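Local coordinates for protein racemase, putative (Roseobacter denitrificans, PDB 3TCS) that binds magnesium ions and D-alanine in a TIM-barrel enzyme fold and is probably a hydro-lyase or racemase, at residues V36-V41 / W50-T55; A103-D108 / D280-G285; S139-D144 / K167-A172. All blocks are in the same frame, centred on the assembly; numbering follows the deposited sequence.

Contact 1: V36-V41 / W50-T55; sequences VGFVRV and WGQVST
Phe38 to Arg40 and Trp50 to Gln52 pair as the two arms of an antiparallel β hairpin, strands 37-43 and 48-52, in the four-stranded sheet of the N-terminal domain. Val39 and Gly51 form a hydrogen-bonded pair, with Gly51 N to Val39 O at 2.7 Å and the return bond from Val39 N to Gly51 O; farther along, a further backbone bond runs from Val53 N to Gly37 O at 3.0 Å.

Apolar and aromatic contacts occupy the face bearing Phe38, Arg40, Trp50 and Gln52. The aliphatic part of Arg40 lies over the indole: CB sits 3.9 Å from the centroid of the six-membered ring of Trp50, a CH-pi contact 6° off the ring normal, and Arg40 CD comes within 3.5 Å of Trp50 CZ2. Phe38 CB instead meets the edge of the indole at CZ3. Replacing the indole of Trp50 by an alanine methyl removes the platform under Arg40 CB and CD, and would probably leave a gap beside Phe38 CB. On the side of Val39, its CG2 touches Val53 CG1, and helix 58-73 packs against both valines.

The polar ends find partners both inside and outside the hairpin. With CG anti to the backbone N (chi1 -179°), Gln52 stretches past Val36 CG2 and Phe38; its OE1 accepts from Leu313 N, while its NE2 donates to Val53 O and is hydrogen-bonded to Ser312 OG. Arg40 NE forms a salt bridge with Glu29 on strand 25-32. A water links the polar atoms of the two side chains, accepting at 3.1 Å from Arg40 NH1 and at 3.1 Å from Trp50 NE1.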
loop_
_atom_site.group_PDB
_atom_site.type_symbol
_atom_site.label_atom_id
_atom_site.label_comp_id
_atom_site.label_asym_id
_atom_site.label_seq_id
_atom_site.Cartn_x
_atom_site.Cartn_y
_atom_site.Cartn_z
ATOM N N VAL B 36 -8.260 -13.484 11.602
ATOM C CA VAL B 36 -9.292 -13.415 10.573
ATOM C C VAL B 36 -10.513 -12.643 11.049
ATOM O O VAL B 36 -10.843 -12.652 12.245
ATOM C CB VAL B 36 -9.728 -14.835 10.140
ATOM C CG1 VAL B 36 -10.397 -15.541 11.298
ATOM C CG2 VAL B 36 -10.668 -14.761 8.942
ATOM N N GLY B 37 -11.174 -11.973 10.106
ATOM C CA GLY B 37 -12.358 -11.197 10.420
ATOM C C GLY B 37 -13.425 -11.341 9.350
ATOM O O GLY B 37 -13.138 -11.255 8.157
ATOM N N PHE B 38 -14.661 -11.565 9.777
ATOM C CA PHE B 38 -15.775 -11.720 8.849
ATOM C C PHE B 38 -16.604 -10.448 8.794
ATOM O O PHE B 38 -16.654 -9.681 9.758
ATOM C CB PHE B 38 -16.638 -12.910 9.271
ATOM C CG PHE B 38 -15.906 -14.222 9.227
ATOM C CD1 PHE B 38 -15.563 -14.798 8.006
ATOM C CD2 PHE B 38 -15.517 -14.855 10.400
ATOM C CE1 PHE B 38 -14.840 -15.987 7.951
ATOM C CE2 PHE B 38 -14.789 -16.051 10.360
ATOM C CZ PHE B 38 -14.451 -16.617 9.131
ATOM N N VAL B 39 -17.253 -10.230 7.658
ATOM C CA VAL B 39 -18.061 -9.038 7.462
ATOM C C VAL B 39 -19.499 -9.389 7.123
ATOM O O VAL B 39 -19.753 -10.281 6.322
ATOM C CB VAL B 39 -17.501 -8.184 6.301
ATOM C CG1 VAL B 39 -18.319 -6.902 6.146
ATOM C CG2 VAL B 39 -16.028 -7.869 6.550
ATOM N N ARG B 40 -20.444 -8.693 7.739
ATOM C CA ARG B 40 -21.841 -8.921 7.422
ATOM C C ARG B 40 -22.408 -7.593 6.951
ATOM O O ARG B 40 -22.241 -6.574 7.620
ATOM C CB ARG B 40 -22.632 -9.413 8.644
ATOM C CG ARG B 40 -24.119 -9.592 8.344
ATOM C CD ARG B 40 -24.868 -10.286 9.482
ATOM N NE ARG B 40 -24.899 -9.478 10.697
ATOM C CZ ARG B 40 -25.357 -9.913 11.868
ATOM N NH1 ARG B 40 -25.824 -11.150 11.977
ATOM N NH2 ARG B 40 -25.343 -9.117 12.929
ATOM N N VAL B 41 -23.045 -7.590 5.785
ATOM C CA VAL B 41 -23.649 -6.366 5.279
ATOM C C VAL B 41 -25.158 -6.534 5.311
ATOM O O VAL B 41 -25.668 -7.644 5.149
ATOM C CB VAL B 41 -23.201 -6.032 3.836
ATOM C CG1 VAL B 41 -21.695 -5.749 3.811
ATOM C CG2 VAL B 41 -23.557 -7.174 2.889
ATOM N N TRP B 50 -22.605 -12.387 3.958
ATOM C CA TRP B 50 -21.378 -12.568 4.725
ATOM C C TRP B 50 -20.135 -12.664 3.848
ATOM O O TRP B 50 -20.119 -13.383 2.852
ATOM C CB TRP B 50 -21.463 -13.838 5.574
ATOM C CG TRP B 50 -22.305 -13.697 6.804
ATOM C CD1 TRP B 50 -23.659 -13.853 6.904
ATOM C CD2 TRP B 50 -21.839 -13.366 8.117
ATOM N NE1 TRP B 50 -24.064 -13.643 8.204
ATOM C CE2 TRP B 50 -22.966 -13.342 8.968
ATOM C CE3 TRP B 50 -20.576 -13.087 8.658
ATOM C CZ2 TRP B 50 -22.869 -13.050 10.336
ATOM C CZ3 TRP B 50 -20.477 -12.795 10.019
ATOM C CH2 TRP B 50 -21.619 -12.781 10.842
ATOM N N GLY B 51 -19.091 -11.948 4.248
ATOM C CA GLY B 51 -17.844 -11.973 3.513
ATOM C C GLY B 51 -16.706 -12.060 4.509
ATOM O O GLY B 51 -16.920 -12.329 5.692
ATOM N N GLN B 52 -15.490 -11.817 4.044
ATOM C CA GLN B 52 -14.340 -11.888 4.926
ATOM C C GLN B 52 -13.234 -10.963 4.446
ATOM O O GLN B 52 -13.016 -10.834 3.252
ATOM C CB GLN B 52 -13.809 -13.324 4.958
ATOM C CG GLN B 52 -12.614 -13.518 5.873
ATOM C CD GLN B 52 -11.851 -14.786 5.564
ATOM O OE1 GLN B 52 -12.370 -15.896 5.713
ATOM N NE2 GLN B 52 -10.606 -14.629 5.124
ATOM N N VAL B 53 -12.543 -10.303 5.371
ATOM C CA VAL B 53 -11.428 -9.454 4.966
ATOM C C VAL B 53 -10.244 -10.412 4.860
ATOM O O VAL B 53 -10.336 -11.566 5.272
ATOM C CB VAL B 53 -11.102 -8.350 6.014
ATOM C CG1 VAL B 53 -12.288 -7.415 6.182
ATOM C CG2 VAL B 53 -10.712 -8.982 7.341
ATOM N N SER B 54 -9.136 -9.955 4.296
ATOM C CA SER B 54 -7.970 -10.821 4.188
ATOM C C SER B 54 -7.479 -11.244 5.572
ATOM O O SER B 54 -7.584 -10.484 6.528
ATOM C CB SER B 54 -6.833 -10.098 3.470
ATOM O OG SER B 54 -5.679 -10.918 3.445
ATOM N N THR B 55 -6.933 -12.454 5.674
ATOM C CA THR B 55 -6.391 -12.936 6.945
ATOM C C THR B 55 -5.080 -12.201 7.265
ATOM O O THR B 55 -4.480 -11.581 6.379
ATOM C CB THR B 55 -6.096 -14.449 6.891
ATOM O OG1 THR B 55 -5.388 -14.754 5.680
ATOM C CG2 THR B 55 -7.389 -15.253 6.940
HETATM O O HOH W 1 -26.635 -13.210 9.854
#

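Contact 2: A103-D108 / D280-G285; sequences AMAGVD and DILYLG
Ala105 and Gly285 bring their backbones together, CA to CA 4.2 Å, where helix 98-119 meets the turn ahead of helix 287-300. The close part of the contact centres on the methyl of Ala105. Its CB points at the turn and stands 3.3 Å from Leu282 O, with Leu282 CD2 at 3.8 Å from the same methyl. Leu282 has CG anti to its carbonyl carbon (chi1 -56°), and from there CD2 reaches back to the helix. Gly285 O lies 3.4 Å from Ala105 CA in a CA-H...O contact. At the backbone angles of Gly285 (phi 112°) a CB would collide with the preceding carbonyl oxygen, which accounts for a glycine here.

Toward Asp108 the packing is looser and a water takes over. Asp108 CB is 4.0 Å from Gly285 O, and the water bridges the two residues, donating at 2.8 Å to Asp108 OD1 and also to Gly285 O. The carboxylate is further held by the backbone N of Ile287 on OD2 and of Cys288 on OD1, so the helix side chain reaches beyond the turn to the start of helix 287-300. Met104 contributes little across the contact, and also packs on Leu85 and Thr89 of helix 81-91.

Within the turn, Asp280 OD1 accepts from Tyr283 N at 2.9 Å, an Asx motif, while its OD2 is hydrogen-bonded to ND1 of His307, a residue of the D-alanine pocket. The contact thus joins the N-terminal domain to the barrel domain, and the paired aspartate and histidine resemble the His-Asp dyad of mandelate racemase relatives.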
loop_
_atom_site.group_PDB
_atom_site.type_symbol
_atom_site.label_atom_id
_atom_site.label_comp_id
_atom_site.label_asym_id
_atom_site.label_seq_id
_atom_site.Cartn_x
_atom_site.Cartn_y
_atom_site.Cartn_z
ATOM N N ALA B 103 -9.504 -4.507 3.400
ATOM C CA ALA B 103 -10.763 -4.119 4.040
ATOM C C ALA B 103 -11.900 -4.108 3.023
ATOM O O ALA B 103 -12.985 -4.639 3.279
ATOM C CB ALA B 103 -10.618 -2.735 4.684
ATOM N N MET B 104 -11.650 -3.495 1.870
ATOM C CA MET B 104 -12.644 -3.435 0.808
ATOM C C MET B 104 -13.089 -4.842 0.416
ATOM O O MET B 104 -14.264 -5.069 0.112
ATOM C CB MET B 104 -12.065 -2.749 -0.431
ATOM C CG MET B 104 -11.777 -1.266 -0.263
ATOM S SD MET B 104 -10.767 -0.635 -1.631
ATOM C CE MET B 104 -11.736 -1.145 -3.041
ATOM N N ALA B 105 -12.143 -5.778 0.411
ATOM C CA ALA B 105 -12.439 -7.155 0.029
ATOM C C ALA B 105 -13.535 -7.767 0.896
ATOM O O ALA B 105 -14.334 -8.576 0.422
ATOM C CB ALA B 105 -11.171 -8.006 0.108
ATOM N N GLY B 106 -13.561 -7.383 2.166
ATOM C CA GLY B 106 -14.558 -7.913 3.078
ATOM C C GLY B 106 -15.960 -7.437 2.748
ATOM O O GLY B 106 -16.925 -8.202 2.835
ATOM N N VAL B 107 -16.088 -6.169 2.374
ATOM C CA VAL B 107 -17.408 -5.650 2.036
ATOM C C VAL B 107 -17.836 -6.223 0.688
ATOM O O VAL B 107 -18.994 -6.600 0.501
ATOM C CB VAL B 107 -17.413 -4.110 1.973
ATOM C CG1 VAL B 107 -18.821 -3.614 1.642
ATOM C CG2 VAL B 107 -16.952 -3.533 3.309
ATOM N N ASP B 108 -16.889 -6.296 -0.245
ATOM C CA ASP B 108 -17.157 -6.834 -1.576
ATOM C C ASP B 108 -17.660 -8.276 -1.510
ATOM O O ASP B 108 -18.705 -8.602 -2.073
ATOM C CB ASP B 108 -15.885 -6.777 -2.432
ATOM C CG ASP B 108 -15.968 -7.666 -3.670
ATOM O OD1 ASP B 108 -16.062 -7.128 -4.793
ATOM O OD2 ASP B 108 -15.939 -8.908 -3.518
ATOM N N ASP B 280 -4.729 -12.715 -5.464
ATOM C CA ASP B 280 -5.338 -13.256 -4.252
ATOM C C ASP B 280 -6.584 -12.377 -4.133
ATOM O O ASP B 280 -6.482 -11.160 -4.017
ATOM C CB ASP B 280 -4.427 -13.075 -3.029
ATOM C CG ASP B 280 -5.089 -13.550 -1.733
ATOM O OD1 ASP B 280 -6.031 -12.879 -1.268
ATOM O OD2 ASP B 280 -4.677 -14.596 -1.185
ATOM N N ILE B 281 -7.756 -12.998 -4.196
ATOM C CA ILE B 281 -9.013 -12.265 -4.141
ATOM C C ILE B 281 -9.129 -11.239 -3.021
ATOM O O ILE B 281 -9.667 -10.144 -3.223
ATOM C CB ILE B 281 -10.202 -13.242 -4.039
ATOM C CG1 ILE B 281 -10.317 -14.040 -5.343
ATOM C CG2 ILE B 281 -11.493 -12.479 -3.740
ATOM C CD1 ILE B 281 -11.271 -15.216 -5.261
ATOM N N LEU B 282 -8.630 -11.583 -1.844
ATOM C CA LEU B 282 -8.737 -10.670 -0.717
ATOM C C LEU B 282 -7.626 -9.618 -0.643
ATOM O O LEU B 282 -7.881 -8.487 -0.231
ATOM C CB LEU B 282 -8.849 -11.476 0.583
ATOM C CG LEU B 282 -10.020 -12.479 0.557
ATOM C CD1 LEU B 282 -10.117 -13.193 1.901
ATOM C CD2 LEU B 282 -11.340 -11.757 0.249
ATOM N N TYR B 283 -6.400 -9.965 -1.037
ATOM C CA TYR B 283 -5.331 -8.964 -1.015
ATOM C C TYR B 283 -5.608 -7.919 -2.100
ATOM O O TYR B 283 -5.228 -6.754 -1.969
ATOM C CB TYR B 283 -3.952 -9.580 -1.309
ATOM C CG TYR B 283 -3.380 -10.511 -0.256
ATOM C CD1 TYR B 283 -3.661 -10.336 1.100
ATOM C CD2 TYR B 283 -2.510 -11.546 -0.620
ATOM C CE1 TYR B 283 -3.092 -11.166 2.069
ATOM C CE2 TYR B 283 -1.936 -12.381 0.342
ATOM C CZ TYR B 283 -2.232 -12.182 1.685
ATOM O OH TYR B 283 -1.658 -12.991 2.643
ATOM N N LEU B 284 -6.263 -8.348 -3.176
ATOM C CA LEU B 284 -6.555 -7.470 -4.308
ATOM C C LEU B 284 -7.741 -6.527 -4.114
ATOM O O LEU B 284 -7.904 -5.573 -4.870
ATOM C CB LEU B 284 -6.754 -8.314 -5.576
ATOM C CG LEU B 284 -7.036 -7.656 -6.934
ATOM C CD1 LEU B 284 -6.021 -6.559 -7.230
ATOM C CD2 LEU B 284 -6.972 -8.738 -8.014
ATOM N N GLY B 285 -8.571 -6.782 -3.109
ATOM C CA GLY B 285 -9.702 -5.899 -2.878
ATOM C C GLY B 285 -11.073 -6.488 -3.146
ATOM O O GLY B 285 -12.075 -5.775 -3.096
HETATM O O HOH W 2 -13.612 -5.931 -5.470
#

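Contact 3: S139-D144 / K167-A172; sequences SSMKRD and KVRAGA. With DAL (D-alanine), chain L.
Arg169 approaches the loop 139-144 with its whole length. Its CB lies over the face of the Arg143 guanidinium, 3.7 Å from Arg143 CZ; CG comes to 3.3 Å from Lys142 O. A bend at chi2 (-73°) then places CD near Arg143 NH1 and turns the head group toward Ser140. Arg169 NE and Arg169 NH2 grip Ser140 O side-on, Arg169 NE at 2.7 Å in the carbonyl plane and Arg169 NH2 above that plane at 3.0 Å. Arg169 NH2 also lies 3.5 Å from Met141 SD.

The backbones run parallel, and Ser140 N donates to Lys167 O at the C-terminal end of strand 132-139, where Ser139 and Lys167 form a parallel pair. Strands 132-139 and 165-169 are neighbours in the TIM-barrel domain, joined by the β-α-β crossover through helix 147-161; Lys167 and Arg169 of the second strand and Met141 of the loop after the first line the D-alanine pocket.

Lys167 NZ forms salt bridges with Glu231, a magnesium ligand, and Glu333, is hydrogen-bonded to Tyr137 OH, and stands 2.8 Å from the D-alanine N. Arg143 reaches out extended to the loop past the second strand: its NE and NH2 share Ala170 O, which lies close to the guanidinium plane, and Arg143 NE also donates to Gly171 O at 2.8 Å.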
loop_
_atom_site.group_PDB
_atom_site.type_symbol
_atom_site.label_atom_id
_atom_site.label_comp_id
_atom_site.label_asym_id
_atom_site.label_seq_id
_atom_site.Cartn_x
_atom_site.Cartn_y
_atom_site.Cartn_z
ATOM N N SER B 139 -0.902 -27.781 -1.461
ATOM C CA SER B 139 0.104 -26.753 -1.284
ATOM C C SER B 139 0.776 -26.751 0.088
ATOM O O SER B 139 0.121 -26.559 1.111
ATOM C CB SER B 139 -0.536 -25.387 -1.568
ATOM O OG SER B 139 0.434 -24.365 -1.691
ATOM N N SER B 140 2.088 -26.978 0.094
ATOM C CA SER B 140 2.872 -26.963 1.325
ATOM C C SER B 140 3.368 -25.537 1.546
ATOM O O SER B 140 3.841 -24.893 0.610
ATOM C CB SER B 140 4.082 -27.894 1.222
ATOM O OG SER B 140 4.991 -27.618 2.273
ATOM N N MET B 141 3.267 -25.053 2.779
ATOM C CA MET B 141 3.690 -23.693 3.111
ATOM C C MET B 141 5.053 -23.646 3.801
ATOM O O MET B 141 5.666 -22.585 3.914
ATOM C CB MET B 141 2.667 -23.048 4.050
ATOM C CG MET B 141 1.243 -23.054 3.549
ATOM S SD MET B 141 1.043 -22.062 2.072
ATOM C CE MET B 141 -0.343 -22.893 1.298
ATOM N N LYS B 142 5.521 -24.802 4.252
ATOM C CA LYS B 142 6.774 -24.894 4.990
ATOM C C LYS B 142 8.093 -24.957 4.236
ATOM O O LYS B 142 8.180 -25.487 3.131
ATOM C CB LYS B 142 6.711 -26.097 5.933
ATOM C CG LYS B 142 5.641 -25.996 7.006
ATOM C CD LYS B 142 5.601 -27.261 7.850
ATOM C CE LYS B 142 4.661 -27.111 9.036
ATOM N NZ LYS B 142 4.649 -28.327 9.894
ATOM N N ARG B 143 9.117 -24.398 4.874
ATOM C CA ARG B 143 10.484 -24.411 4.378
ATOM C C ARG B 143 11.319 -25.095 5.457
ATOM O O ARG B 143 12.392 -25.636 5.189
ATOM C CB ARG B 143 10.999 -22.995 4.136
ATOM C CG ARG B 143 10.578 -22.442 2.797
ATOM C CD ARG B 143 11.330 -21.180 2.451
ATOM N NE ARG B 143 11.053 -20.786 1.077
ATOM C CZ ARG B 143 9.917 -20.234 0.669
ATOM N NH1 ARG B 143 8.938 -19.992 1.532
ATOM N NH2 ARG B 143 9.748 -19.952 -0.613
ATOM N N ASP B 144 10.809 -25.066 6.684
ATOM C CA ASP B 144 11.489 -25.698 7.809
ATOM C C ASP B 144 11.012 -27.140 7.927
ATOM O O ASP B 144 10.593 -27.592 8.992
ATOM C CB ASP B 144 11.204 -24.949 9.113
ATOM C CG ASP B 144 9.734 -24.652 9.307
ATOM O OD1 ASP B 144 8.916 -25.594 9.251
ATOM O OD2 ASP B 144 9.396 -23.468 9.515
ATOM N N LYS B 167 2.614 -28.568 -4.623
ATOM C CA LYS B 167 3.531 -27.433 -4.634
ATOM C C LYS B 167 4.366 -27.393 -3.352
ATOM O O LYS B 167 3.839 -27.533 -2.248
ATOM C CB LYS B 167 2.776 -26.105 -4.791
ATOM C CG LYS B 167 3.725 -24.912 -5.007
ATOM C CD LYS B 167 3.001 -23.642 -5.464
ATOM C CE LYS B 167 2.338 -22.894 -4.311
ATOM N NZ LYS B 167 1.604 -21.681 -4.814
ATOM N N VAL B 168 5.673 -27.211 -3.508
ATOM C CA VAL B 168 6.576 -27.138 -2.370
ATOM C C VAL B 168 7.339 -25.818 -2.452
ATOM O O VAL B 168 7.095 -25.018 -3.357
ATOM C CB VAL B 168 7.569 -28.332 -2.349
ATOM C CG1 VAL B 168 6.799 -29.635 -2.209
ATOM C CG2 VAL B 168 8.420 -28.339 -3.612
ATOM N N ARG B 169 8.261 -25.596 -1.522
ATOM C CA ARG B 169 9.014 -24.342 -1.477
ATOM C C ARG B 169 10.483 -24.457 -1.855
ATOM O O ARG B 169 11.143 -25.449 -1.537
ATOM C CB ARG B 169 8.930 -23.740 -0.070
ATOM C CG ARG B 169 7.514 -23.612 0.474
ATOM C CD ARG B 169 6.750 -22.485 -0.206
ATOM N NE ARG B 169 5.313 -22.751 -0.234
ATOM C CZ ARG B 169 4.398 -21.882 -0.653
ATOM N NH1 ARG B 169 4.760 -20.678 -1.070
ATOM N NH2 ARG B 169 3.121 -22.231 -0.681
ATOM N N ALA B 170 10.983 -23.415 -2.513
ATOM C CA ALA B 170 12.377 -23.329 -2.930
ATOM C C ALA B 170 12.984 -22.115 -2.231
ATOM O O ALA B 170 12.265 -21.189 -1.856
ATOM C CB ALA B 170 12.472 -23.154 -4.452
ATOM N N GLY B 171 14.302 -22.132 -2.055
ATOM C CA GLY B 171 14.995 -21.030 -1.412
ATOM C C GLY B 171 14.459 -20.638 -0.050
ATOM O O GLY B 171 13.784 -21.422 0.619
ATOM N N ALA B 172 14.790 -19.421 0.369
ATOM C CA ALA B 172 14.331 -18.883 1.645
ATOM C C ALA B 172 13.394 -17.724 1.319
ATOM O O ALA B 172 13.642 -16.971 0.377
ATOM C CB ALA B 172 15.514 -18.394 2.470
HETATM N N DAL L . 1.305 -19.364 -3.247
HETATM C CA DAL L . 1.936 -19.628 -1.941
HETATM C CB DAL L . 0.899 -20.099 -0.931
HETATM C C DAL L . 2.579 -18.382 -1.433
HETATM O O DAL L . 3.437 -17.854 -2.063
HETATM O O HOH W 3 8.717 -27.230 1.058
#

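Overall arrangement
All three contacts are largely buried, but they serve different parts of the fold. Contacts 1 and 2 touch, their centres 9 Å apart: Val39 meets Gly106 O, and Leu282 reaches the backbone of Gln52 and Val53. Contact 1 is internal to the N-terminal domain and combines a strand ladder with aromatic packing, whereas contact 2 joins that domain to the barrel through a small methyl, a glycine and a water. Contact 3 lies on the opposite side of the chain's centre, about 27 and 25 Å from the others between centres. At the C-terminal mouth of the barrel, it is dominated by arginine and lysine groups directed at carbonyls, carboxylates and the bound D-alanine.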